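Local coordinates for flagellar basal body rod modification protein (Helicobacter pylori 26695, PDB 4ZZF), which is probably required for assembly of the flagellar hook, perhaps as a scaffolding or hook-capping protein, and is represented here by a fragment that includes its Ig-like domain, at residues Q45-N48 with E52-K55; K91-L96 with K101-T106. All blocks are in the same frame, centred on the assembly; numbering follows the deposited sequence.

Contact 1: residues Q45-N48 with E52-K55; sequences QILN and ELVK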
loop_
_atom_site.group_PDB
_atom_site.type_symbol
_atom_site.label_atom_id
_atom_site.label_comp_id
_atom_site.label_asym_id
_atom_site.label_seq_id
_atom_site.Cartn_x
_atom_site.Cartn_y
_atom_site.Cartn_z
ATOM N N GLN A 45 -8.061 -3.689 -32.890
ATOM C CA GLN A 45 -7.232 -3.871 -34.079
ATOM C C GLN A 45 -6.175 -4.957 -33.835
ATOM O O GLN A 45 -5.514 -4.970 -32.791
ATOM C CB GLN A 45 -6.538 -2.565 -34.494
ATOM C CG GLN A 45 -7.465 -1.386 -34.790
ATOM C CD GLN A 45 -8.039 -0.736 -33.514
ATOM O OE1 GLN A 45 -7.314 -0.502 -32.534
ATOM N NE2 GLN A 45 -9.344 -0.450 -33.528
ATOM N N ILE A 46 -6.013 -5.854 -34.806
ATOM C CA ILE A 46 -4.959 -6.861 -34.763
ATOM C C ILE A 46 -3.926 -6.611 -35.858
ATOM O O ILE A 46 -4.250 -6.605 -37.043
ATOM C CB ILE A 46 -5.541 -8.255 -34.901
ATOM C CG1 ILE A 46 -6.699 -8.420 -33.908
ATOM C CG2 ILE A 46 -4.452 -9.303 -34.683
ATOM C CD1 ILE A 46 -7.388 -9.771 -33.951
ATOM N N LEU A 47 -2.680 -6.399 -35.452
ATOM C CA LEU A 47 -1.613 -6.027 -36.372
ATOM C C LEU A 47 -0.567 -7.140 -36.426
ATOM O O LEU A 47 -0.382 -7.858 -35.432
ATOM C CB LEU A 47 -0.950 -4.717 -35.935
ATOM C CG LEU A 47 -1.660 -3.353 -36.081
ATOM C CD1 LEU A 47 -3.063 -3.369 -35.561
ATOM C CD2 LEU A 47 -0.872 -2.278 -35.346
ATOM N N ASN A 48 0.117 -7.286 -37.568
ATOM C CA ASN A 48 1.195 -8.267 -37.663
ATOM C C ASN A 48 2.504 -7.646 -37.194
ATOM O O ASN A 48 2.521 -6.481 -36.770
ATOM C CB ASN A 48 1.323 -8.838 -39.089
ATOM C CG ASN A 48 1.867 -7.835 -40.113
ATOM O OD1 ASN A 48 2.458 -6.803 -39.779
ATOM N ND2 ASN A 48 1.688 -8.169 -41.388
ATOM N N GLU A 52 1.182 -3.931 -39.620
ATOM C CA GLU A 52 0.200 -3.861 -40.691
ATOM C C GLU A 52 -1.100 -4.465 -40.196
ATOM O O GLU A 52 -1.107 -5.573 -39.647
ATOM C CB GLU A 52 0.699 -4.593 -41.942
ATOM C CG GLU A 52 2.034 -4.068 -42.455
ATOM C CD GLU A 52 2.592 -4.882 -43.621
ATOM O OE1 GLU A 52 2.338 -6.110 -43.679
ATOM O OE2 GLU A 52 3.292 -4.284 -44.475
ATOM N N LEU A 53 -2.189 -3.724 -40.379
ATOM C CA LEU A 53 -3.496 -4.140 -39.908
ATOM C C LEU A 53 -3.962 -5.419 -40.585
ATOM O O LEU A 53 -4.073 -5.487 -41.799
ATOM C CB LEU A 53 -4.516 -3.032 -40.146
ATOM C CG LEU A 53 -5.931 -3.290 -39.628
ATOM C CD1 LEU A 53 -5.886 -3.421 -38.136
ATOM C CD2 LEU A 53 -6.860 -2.157 -40.037
ATOM N N VAL A 54 -4.256 -6.432 -39.790
ATOM C CA VAL A 54 -4.701 -7.704 -40.327
ATOM C C VAL A 54 -6.203 -7.948 -40.099
ATOM O O VAL A 54 -6.895 -8.507 -40.953
ATOM C CB VAL A 54 -3.855 -8.842 -39.717
ATOM C CG1 VAL A 54 -4.656 -10.124 -39.560
ATOM C CG2 VAL A 54 -2.625 -9.059 -40.568
ATOM N N LYS A 55 -6.711 -7.502 -38.958
ATOM C CA LYS A 55 -8.095 -7.780 -38.580
ATOM C C LYS A 55 -8.649 -6.666 -37.699
ATOM O O LYS A 55 -7.914 -6.065 -36.906
ATOM C CB LYS A 55 -8.185 -9.121 -37.849
ATOM C CG LYS A 55 -9.588 -9.573 -37.489
ATOM C CD LYS A 55 -10.366 -9.918 -38.747
ATOM C CE LYS A 55 -11.365 -11.041 -38.498
ATOM N NZ LYS A 55 -11.827 -11.661 -39.782
#

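Contact 2: residues K91-L96 with K101-T106; sequences KAEYNL and KQYLQT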
loop_
_atom_site.group_PDB
_atom_site.type_symbol
_atom_site.label_atom_id
_atom_site.label_comp_id
_atom_site.label_asym_id
_atom_site.label_seq_id
_atom_site.Cartn_x
_atom_site.Cartn_y
_atom_site.Cartn_z
ATOM N N LYS A 91 -4.576 -4.383 -30.056
ATOM C CA LYS A 91 -4.893 -3.103 -29.419
ATOM C C LYS A 91 -6.381 -2.837 -29.559
ATOM O O LYS A 91 -7.079 -3.549 -30.284
ATOM C CB LYS A 91 -4.134 -1.939 -30.047
ATOM C CG LYS A 91 -2.687 -2.199 -30.328
ATOM C CD LYS A 91 -1.970 -0.926 -30.749
ATOM C CE LYS A 91 -2.578 -0.303 -31.988
ATOM N NZ LYS A 91 -1.612 0.696 -32.561
ATOM N N ALA A 92 -6.863 -1.796 -28.890
ATOM C CA ALA A 92 -8.259 -1.415 -29.007
ATOM C C ALA A 92 -8.428 0.085 -28.806
ATOM O O ALA A 92 -7.617 0.739 -28.154
ATOM C CB ALA A 92 -9.122 -2.183 -28.005
ATOM N N GLU A 93 -9.501 0.612 -29.371
ATOM C CA GLU A 93 -9.874 2.002 -29.191
ATOM C C GLU A 93 -11.327 2.029 -28.796
ATOM O O GLU A 93 -12.117 1.269 -29.346
ATOM C CB GLU A 93 -9.647 2.799 -30.470
ATOM C CG GLU A 93 -8.187 3.058 -30.763
ATOM C CD GLU A 93 -8.011 4.163 -31.771
ATOM O OE1 GLU A 93 -8.699 4.103 -32.819
ATOM O OE2 GLU A 93 -7.227 5.106 -31.499
ATOM N N TYR A 94 -11.685 2.907 -27.863
ATOM C CA TYR A 94 -13.069 2.989 -27.413
ATOM C C TYR A 94 -13.316 4.325 -26.714
ATOM O O TYR A 94 -12.364 4.993 -26.290
ATOM C CB TYR A 94 -13.404 1.817 -26.485
ATOM C CG TYR A 94 -12.688 1.896 -25.153
ATOM C CD1 TYR A 94 -11.309 1.724 -25.068
ATOM C CD2 TYR A 94 -13.385 2.161 -23.983
ATOM C CE1 TYR A 94 -10.646 1.809 -23.851
ATOM C CE2 TYR A 94 -12.728 2.240 -22.759
ATOM C CZ TYR A 94 -11.364 2.071 -22.701
ATOM O OH TYR A 94 -10.706 2.165 -21.490
ATOM N N ASN A 95 -14.590 4.719 -26.652
ATOM C CA ASN A 95 -15.028 5.945 -25.982
ATOM C C ASN A 95 -14.380 7.200 -26.530
ATOM O O ASN A 95 -13.593 7.837 -25.854
ATOM C CB ASN A 95 -14.771 5.840 -24.476
ATOM C CG ASN A 95 -15.649 4.797 -23.820
ATOM O OD1 ASN A 95 -16.355 4.067 -24.511
ATOM N ND2 ASN A 95 -15.619 4.722 -22.494
ATOM N N LEU A 96 -14.716 7.537 -27.766
ATOM C CA LEU A 96 -14.228 8.751 -28.410
ATOM C C LEU A 96 -14.624 9.967 -27.586
ATOM O O LEU A 96 -15.782 10.095 -27.180
ATOM C CB LEU A 96 -14.796 8.861 -29.824
ATOM C CG LEU A 96 -14.658 10.189 -30.557
ATOM C CD1 LEU A 96 -13.203 10.426 -30.911
ATOM C CD2 LEU A 96 -15.524 10.199 -31.818
ATOM N N LYS A 101 -11.292 14.834 -29.484
ATOM C CA LYS A 101 -11.566 14.061 -30.693
ATOM C C LYS A 101 -10.675 12.809 -30.772
ATOM O O LYS A 101 -10.390 12.296 -31.862
ATOM C CB LYS A 101 -11.415 14.948 -31.935
ATOM C CG LYS A 101 -12.410 16.121 -31.941
ATOM C CD LYS A 101 -12.379 16.931 -33.238
ATOM C CE LYS A 101 -13.629 17.830 -33.379
ATOM N NZ LYS A 101 -14.884 17.096 -33.807
ATOM N N GLN A 102 -10.275 12.311 -29.600
ATOM C CA GLN A 102 -9.473 11.093 -29.482
ATOM C C GLN A 102 -10.142 9.967 -28.672
ATOM O O GLN A 102 -10.890 10.225 -27.734
ATOM C CB GLN A 102 -8.134 11.437 -28.852
ATOM C CG GLN A 102 -7.250 12.281 -29.753
ATOM C CD GLN A 102 -5.885 12.506 -29.150
ATOM O OE1 GLN A 102 -5.736 12.564 -27.920
ATOM N NE2 GLN A 102 -4.869 12.613 -30.011
ATOM N N TYR A 103 -9.844 8.718 -29.030
ATOM C CA TYR A 103 -10.329 7.551 -28.290
ATOM C C TYR A 103 -9.426 7.194 -27.112
ATOM O O TYR A 103 -8.222 7.391 -27.183
ATOM C CB TYR A 103 -10.395 6.324 -29.203
ATOM C CG TYR A 103 -11.462 6.311 -30.265
ATOM C CD1 TYR A 103 -11.250 6.914 -31.514
ATOM C CD2 TYR A 103 -12.661 5.657 -30.049
ATOM C CE1 TYR A 103 -12.227 6.878 -32.506
ATOM C CE2 TYR A 103 -13.639 5.613 -31.033
ATOM C CZ TYR A 103 -13.423 6.222 -32.253
ATOM O OH TYR A 103 -14.413 6.153 -33.207
ATOM N N LEU A 104 -9.996 6.633 -26.050
ATOM C CA LEU A 104 -9.183 5.925 -25.063
ATOM C C LEU A 104 -8.518 4.721 -25.730
ATOM O O LEU A 104 -9.017 4.194 -26.724
ATOM C CB LEU A 104 -10.017 5.454 -23.886
ATOM C CG LEU A 104 -10.728 6.514 -23.041
ATOM C CD1 LEU A 104 -11.457 5.849 -21.858
ATOM C CD2 LEU A 104 -9.717 7.552 -22.555
ATOM N N GLN A 105 -7.392 4.280 -25.187
ATOM C CA GLN A 105 -6.718 3.118 -25.750
ATOM C C GLN A 105 -6.473 2.037 -24.728
ATOM O O GLN A 105 -6.349 2.306 -23.536
ATOM C CB GLN A 105 -5.392 3.527 -26.365
ATOM C CG GLN A 105 -5.545 4.694 -27.308
ATOM C CD GLN A 105 -4.422 4.765 -28.297
ATOM O OE1 GLN A 105 -3.256 4.912 -27.920
ATOM N NE2 GLN A 105 -4.754 4.635 -29.578
ATOM N N THR A 106 -6.397 0.807 -25.212
ATOM C CA THR A 106 -5.879 -0.288 -24.413
ATOM C C THR A 106 -5.247 -1.320 -25.340
ATOM O O THR A 106 -5.229 -1.145 -26.558
ATOM C CB THR A 106 -6.979 -0.929 -23.537
ATOM O OG1 THR A 106 -6.370 -1.814 -22.585
ATOM C CG2 THR A 106 -7.983 -1.684 -24.386
HETATM O O HOH W 1 -7.678 8.260 -31.006
HETATM O O HOH W 2 -8.081 2.819 -21.543
#

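Contact 1: residues Q45-N48 with E52-K55
N48 holds CG between its backbone N and carbonyl carbon (chi1 70°), folding the amide back over the turn toward E52, while E52 runs its chain out almost straight past CG (chi2 175°) to bring its carboxylate across the end of the amide. The two groups sit at the turn end of a beta hairpin in the FlgD Ig-like domain, formed by strands 43-47 and 53-58. N48 ND2 donates to E52 OE1 at 3.1 Å; the acceptor lies nearly in the N48 amide plane, and the donor comes to the anti side of the carboxylate, somewhat out of its plane. The two flat groups are turned 36° apart. The other arm of the amide, N48 OD1, accepts from E52 N, which sits well above the carbonyl plane, and also from N50 N inside the turn. With N48 N to E52 O at 3.0 Å, three bonds join this pair.

Farther along, the strands carry a classic beta bulge: V54 and K55 both face I46, and the register slips by one residue. I46 O therefore accepts twice, from V54 N at 2.8 Å and from K55 N at 3.2 Å, the latter on a lone pair in the carbonyl plane. I46 N returns a nearly straight bond to K55 O. On one face, I46 CD1 rests 4.0 Å from K55 CB, the two chains running together off the sheet, and the lysine amine goes on to T76 and N77. W73 packs against I46, V54 and K55. On the other face, L53 CD1 touches both L47 CD1 and Q45 CB, 3.8 Å from each.

Contact 2: residues K91-L96 with K101-T106
Y103 lays its ring against L96 and the backbone of residues 94-96. Its CB, at the start, rests 3.8 Å from E93 CB. CG is held beside its own backbone N (chi1 -71°), a turn that sends the ring toward the other segment; there Y103 CD2 comes within 3.6 Å of both Y94 N and L96 N. CD1, on the other side of the ring, passes E93 OE1 and L96 CD1, and CE1 also touches L96 CD1. Farther out, CE2 and CZ lie under L96 CB, which makes a CH-pi contact over one face of the Y103 ring, 3.8 Å from the centroid of that ring. At the tip, OH leaves the two segments and bonds to V41 N.

The hairpin that carries this ring pairs strand 86-94 with strand 104-107 in the antiparallel sheet of the Ig-like fold. A92 and T106 exchange two backbone bonds, and Y94 N donates to L104 O; the return bond from L104 N to Y94 O is weak. On the face bearing A92, Y94, L104 and T106, the Y94 ring receives L104 CB over one side, a CH-pi contact with the carbon 24° off the ring normal, and F31 meets the same ring edge-to-face. A water accepts from Y94 OH and donates to Q105 O, tying the phenol to the partner strand.

On the reverse face, E93 and Q105 run side by side. Q105 NE2 reaches E93 OE2 at 3.2 Å on the anti side of the carboxylate, the two planes 56° apart. A second water donates to that same oxygen and accepts from Y103 N, 3.0 Å away.

In the fold
The 45-55 hairpin is complete in the chain before the 91-106 hairpin begins, and the two meet within one antiparallel sheet. Their centres lie about 16 Å apart. Strand 43-47 of the first and strand 86-94 of the second are neighbours there, so pairing runs from 53-58 through 43-47 and 86-94 to 104-107, with strand 16-19 also pairing with 86-94. The seam between the hairpins includes a probable hydrogen bond from Q45 N to K91 O, at 2.8 Å, with L47 packing on K91. Contact 1 is a surface hairpin, whereas contact 2 is partly buried. No other chain of the assembly touches either one, so both join strands of one sheet within one chain.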